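Local coordinates for protein RNA polymerase sigma factor SIGMA-28 (FliA) (Aquifex aeolicus, PDB 1RP3) that probably serves as the flagellar sigma factor, directing RNA polymerase to its promoters, and is held inactive by the anti-sigma factor FlgM, at residues L45-A56 with I72-Y83. Sequence-based numbering, arbitrary orientation.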
loop_
_atom_site.group_PDB
_atom_site.type_symbol
_atom_site.label_atom_id
_atom_site.label_comp_id
_atom_site.label_asym_id
_atom_site.label_seq_id
_atom_site.Cartn_x
_atom_site.Cartn_y
_atom_site.Cartn_z
ATOM N N LEU A 45 4.757 -2.209 -10.445
ATOM C CA LEU A 45 4.065 -1.223 -9.628
ATOM C C LEU A 45 4.535 0.162 -10.037
ATOM O O LEU A 45 3.728 1.038 -10.314
ATOM C CB LEU A 45 4.375 -1.444 -8.144
ATOM C CG LEU A 45 3.632 -2.499 -7.316
ATOM C CD1 LEU A 45 2.947 -3.509 -8.158
ATOM C CD2 LEU A 45 4.613 -3.173 -6.415
ATOM N N ILE A 46 5.848 0.353 -10.078
ATOM C CA ILE A 46 6.413 1.638 -10.460
ATOM C C ILE A 46 5.971 2.012 -11.866
ATOM O O ILE A 46 5.604 3.159 -12.119
ATOM C CB ILE A 46 7.950 1.622 -10.386
ATOM C CG1 ILE A 46 8.393 1.436 -8.937
ATOM C CG2 ILE A 46 8.545 2.937 -10.947
ATOM C CD1 ILE A 46 9.905 1.359 -8.783
ATOM N N SER A 47 5.975 1.032 -12.767
ATOM C CA SER A 47 5.570 1.275 -14.149
ATOM C C SER A 47 4.194 1.895 -14.215
ATOM O O SER A 47 4.039 2.979 -14.758
ATOM C CB SER A 47 5.613 -0.005 -14.963
ATOM O OG SER A 47 6.951 -0.360 -15.184
ATOM N N TYR A 48 3.210 1.233 -13.611
ATOM C CA TYR A 48 1.846 1.742 -13.596
ATOM C C TYR A 48 1.771 3.043 -12.812
ATOM O O TYR A 48 1.074 3.966 -13.205
ATOM C CB TYR A 48 0.887 0.689 -13.036
ATOM C CG TYR A 48 0.603 -0.414 -14.037
ATOM C CD1 TYR A 48 -0.384 -0.254 -15.010
ATOM C CD2 TYR A 48 1.348 -1.602 -14.040
ATOM C CE1 TYR A 48 -0.623 -1.243 -15.965
ATOM C CE2 TYR A 48 1.122 -2.597 -14.995
ATOM C CZ TYR A 48 0.135 -2.413 -15.948
ATOM O OH TYR A 48 -0.126 -3.409 -16.867
ATOM N N GLY A 49 2.573 3.135 -11.761
ATOM C CA GLY A 49 2.609 4.321 -10.933
ATOM C C GLY A 49 3.083 5.544 -11.695
ATOM O O GLY A 49 2.639 6.654 -11.406
ATOM N N VAL A 50 3.978 5.351 -12.661
ATOM C CA VAL A 50 4.493 6.453 -13.461
ATOM C C VAL A 50 3.426 6.884 -14.448
ATOM O O VAL A 50 3.263 8.077 -14.692
ATOM C CB VAL A 50 5.822 6.069 -14.184
ATOM C CG1 VAL A 50 6.198 7.105 -15.240
ATOM C CG2 VAL A 50 6.935 5.973 -13.166
ATOM N N ILE A 51 2.700 5.923 -15.020
ATOM C CA ILE A 51 1.633 6.268 -15.951
ATOM C C ILE A 51 0.633 7.145 -15.182
ATOM O O ILE A 51 0.246 8.216 -15.660
ATOM C CB ILE A 51 0.915 5.028 -16.509
ATOM C CG1 ILE A 51 1.901 4.139 -17.259
ATOM C CG2 ILE A 51 -0.243 5.457 -17.426
ATOM C CD1 ILE A 51 2.483 4.816 -18.473
ATOM N N GLY A 52 0.296 6.721 -13.963
ATOM C CA GLY A 52 -0.614 7.479 -13.128
ATOM C C GLY A 52 -0.098 8.886 -12.868
ATOM O O GLY A 52 -0.845 9.856 -12.944
ATOM N N LEU A 53 1.201 8.998 -12.615
ATOM C CA LEU A 53 1.842 10.278 -12.357
ATOM C C LEU A 53 1.751 11.240 -13.547
ATOM O O LEU A 53 1.408 12.407 -13.384
ATOM C CB LEU A 53 3.304 10.052 -11.978
ATOM C CG LEU A 53 4.239 11.262 -12.020
ATOM C CD1 LEU A 53 3.771 12.371 -11.084
ATOM C CD2 LEU A 53 5.654 10.816 -11.662
ATOM N N ILE A 54 2.038 10.735 -14.739
ATOM C CA ILE A 54 2.007 11.546 -15.948
ATOM C C ILE A 54 0.595 12.055 -16.230
ATOM O O ILE A 54 0.416 13.191 -16.648
ATOM C CB ILE A 54 2.519 10.747 -17.165
ATOM C CG1 ILE A 54 3.991 10.388 -16.972
ATOM C CG2 ILE A 54 2.307 11.532 -18.454
ATOM C CD1 ILE A 54 4.556 9.469 -18.073
ATOM N N LYS A 55 -0.397 11.193 -16.036
ATOM C CA LYS A 55 -1.785 11.571 -16.254
ATOM C C LYS A 55 -2.242 12.642 -15.272
ATOM O O LYS A 55 -2.941 13.575 -15.665
ATOM C CB LYS A 55 -2.697 10.353 -16.178
ATOM C CG LYS A 55 -2.570 9.444 -17.387
ATOM C CD LYS A 55 -3.476 8.234 -17.249
ATOM C CE LYS A 55 -3.441 7.362 -18.494
ATOM N NZ LYS A 55 -4.185 6.074 -18.263
ATOM N N ALA A 56 -1.811 12.525 -14.015
ATOM C CA ALA A 56 -2.154 13.493 -12.976
ATOM C C ALA A 56 -1.540 14.850 -13.293
ATOM O O ALA A 56 -2.170 15.888 -13.098
ATOM C CB ALA A 56 -1.665 13.010 -11.601
ATOM N N ILE A 72 -1.442 14.217 -6.910
ATOM C CA ILE A 72 -0.463 13.366 -7.595
ATOM C C ILE A 72 -0.400 12.030 -6.855
ATOM O O ILE A 72 -0.503 10.963 -7.455
ATOM C CB ILE A 72 0.988 13.968 -7.557
ATOM C CG1 ILE A 72 1.059 15.376 -8.164
ATOM C CG2 ILE A 72 1.963 13.014 -8.216
ATOM C CD1 ILE A 72 0.614 15.469 -9.557
ATOM N N LYS A 73 -0.253 12.111 -5.536
ATOM C CA LYS A 73 -0.158 10.922 -4.703
ATOM C C LYS A 73 -1.376 10.034 -4.853
ATOM O O LYS A 73 -1.267 8.815 -4.963
ATOM C CB LYS A 73 0.018 11.301 -3.234
ATOM C CG LYS A 73 0.384 10.115 -2.367
ATOM C CD LYS A 73 -0.194 10.221 -0.967
ATOM C CE LYS A 73 0.377 11.397 -0.192
ATOM N NZ LYS A 73 -0.306 11.537 1.128
ATOM N N LEU A 74 -2.536 10.662 -4.926
ATOM C CA LEU A 74 -3.780 9.935 -5.056
ATOM C C LEU A 74 -3.880 9.187 -6.389
ATOM O O LEU A 74 -4.300 8.022 -6.422
ATOM C CB LEU A 74 -4.936 10.912 -4.885
ATOM C CG LEU A 74 -6.349 10.353 -4.968
ATOM C CD1 LEU A 74 -6.573 9.315 -3.862
ATOM C CD2 LEU A 74 -7.322 11.506 -4.844
ATOM N N ARG A 75 -3.490 9.842 -7.481
ATOM C CA ARG A 75 -3.542 9.204 -8.797
ATOM C C ARG A 75 -2.542 8.057 -8.938
ATOM O O ARG A 75 -2.831 7.057 -9.593
ATOM C CB ARG A 75 -3.337 10.229 -9.915
ATOM C CG ARG A 75 -4.405 11.330 -9.972
ATOM C CD ARG A 75 -5.760 10.779 -10.373
ATOM N NE ARG A 75 -5.702 9.966 -11.590
ATOM C CZ ARG A 75 -5.760 10.448 -12.835
ATOM N NH1 ARG A 75 -5.882 11.757 -13.057
ATOM N NH2 ARG A 75 -5.679 9.618 -13.870
ATOM N N ILE A 76 -1.377 8.198 -8.309
ATOM C CA ILE A 76 -0.337 7.173 -8.351
ATOM C C ILE A 76 -0.860 5.907 -7.675
ATOM O O ILE A 76 -0.795 4.828 -8.258
ATOM C CB ILE A 76 0.966 7.656 -7.645
ATOM C CG1 ILE A 76 1.621 8.770 -8.458
ATOM C CG2 ILE A 76 1.936 6.494 -7.420
ATOM C CD1 ILE A 76 2.723 9.492 -7.698
ATOM N N LYS A 77 -1.389 6.053 -6.458
ATOM C CA LYS A 77 -1.944 4.916 -5.710
ATOM C C LYS A 77 -3.082 4.290 -6.513
ATOM O O LYS A 77 -3.142 3.071 -6.674
ATOM C CB LYS A 77 -2.453 5.358 -4.329
ATOM C CG LYS A 77 -1.343 5.840 -3.396
ATOM C CD LYS A 77 -1.811 6.084 -1.966
ATOM C CE LYS A 77 -0.623 6.430 -1.056
ATOM N NZ LYS A 77 -0.963 6.454 0.402
ATOM N N GLY A 78 -3.896 5.156 -7.119
ATOM C CA GLY A 78 -5.028 4.719 -7.907
ATOM C C GLY A 78 -4.608 3.878 -9.081
ATOM O O GLY A 78 -5.180 2.816 -9.299
ATOM N N ALA A 79 -3.580 4.315 -9.805
ATOM C CA ALA A 79 -3.110 3.562 -10.967
ATOM C C ALA A 79 -2.508 2.226 -10.563
ATOM O O ALA A 79 -2.637 1.243 -11.283
ATOM C CB ALA A 79 -2.094 4.377 -11.773
ATOM N N ILE A 80 -1.860 2.186 -9.407
ATOM C CA ILE A 80 -1.234 0.956 -8.945
ATOM C C ILE A 80 -2.306 -0.034 -8.496
ATOM O O ILE A 80 -2.244 -1.211 -8.842
ATOM C CB ILE A 80 -0.178 1.254 -7.840
ATOM C CG1 ILE A 80 1.006 2.000 -8.452
ATOM C CG2 ILE A 80 0.300 -0.009 -7.163
ATOM C CD1 ILE A 80 2.055 2.441 -7.441
ATOM N N TYR A 81 -3.297 0.439 -7.738
ATOM C CA TYR A 81 -4.385 -0.433 -7.291
ATOM C C TYR A 81 -5.247 -0.856 -8.480
ATOM O O TYR A 81 -5.802 -1.961 -8.488
ATOM C CB TYR A 81 -5.222 0.240 -6.196
ATOM C CG TYR A 81 -4.540 0.225 -4.846
ATOM C CD1 TYR A 81 -4.397 -0.965 -4.133
ATOM C CD2 TYR A 81 -4.002 1.382 -4.304
ATOM C CE1 TYR A 81 -3.733 -1.001 -2.915
ATOM C CE2 TYR A 81 -3.337 1.361 -3.094
ATOM C CZ TYR A 81 -3.209 0.164 -2.401
ATOM O OH TYR A 81 -2.579 0.143 -1.183
ATOM N N ASP A 82 -5.328 0.003 -9.498
ATOM C CA ASP A 82 -6.087 -0.318 -10.707
ATOM C C ASP A 82 -5.484 -1.554 -11.342
ATOM O O ASP A 82 -6.208 -2.431 -11.825
ATOM C CB ASP A 82 -6.021 0.809 -11.749
ATOM C CG ASP A 82 -7.058 1.907 -11.515
ATOM O OD1 ASP A 82 -8.033 1.676 -10.765
ATOM O OD2 ASP A 82 -6.885 3.013 -12.086
ATOM N N TYR A 83 -4.154 -1.595 -11.378
ATOM C CA TYR A 83 -3.456 -2.720 -11.966
ATOM C C TYR A 83 -3.529 -3.958 -11.065
ATOM O O TYR A 83 -3.773 -5.060 -11.549
ATOM C CB TYR A 83 -1.998 -2.358 -12.275
ATOM C CG TYR A 83 -1.081 -3.558 -12.373
ATOM C CD1 TYR A 83 -1.172 -4.443 -13.446
ATOM C CD2 TYR A 83 -0.133 -3.818 -11.385
ATOM C CE1 TYR A 83 -0.343 -5.554 -13.538
ATOM C CE2 TYR A 83 0.696 -4.924 -11.469
ATOM C CZ TYR A 83 0.587 -5.791 -12.547
ATOM O OH TYR A 83 1.397 -6.908 -12.621
#
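A79 is the small bump that fills the hollow left at G52: its CB sits 3.5 Å from the O of Y48 and also meets the CA of G52, where a side chain on the glycine would collide with it. G49, one turn earlier, leaves a second hollow, entered by I80, whose CG1 reaches 3.4 Å from the O of L45 and also touches the G49 CA; I76 lays its CG1 against the O of G49 and the CB of L53. With these glycines at the interface the axes approach to 7.5 Å, their N-to-C directions 137° apart, an inclined rather than strictly antiparallel crossing. Both helices belong to sigma-70 region 2; helix 7-33 packs on V50 and L53, while FlgM touches S47 and I51 of one helix and K77 and Y81 of the other. Toward one end, A56 CB fits against the bent chain of R75, 3.6 Å from its CG, and the guanidinium lies with a face over the A56 backbone N while NH1 is hydrogen-bonded to the Y71 OH. I72 bridges A56 and L53, its CD1 against the A56 CB and its CG2 pressed on L53 CD1. At the other end the rings of Y48 and Y83 form an offset stack, centroids 4.2 Å apart and planes 9° from parallel. With CG anti to the backbone N (chi1 158°), the Y83 ring is laid over Y48, its CD1 against CE2, while its CB, placed by the backbone, stands over the same ring as a CH-pi contact; L45 CD1 meets the Y83 ring edge at CE2. An alanine in place of Y83 would keep that CB but is likely to leave the Y48 ring without its stacking partner and L45 CD1 without the edge it packs against.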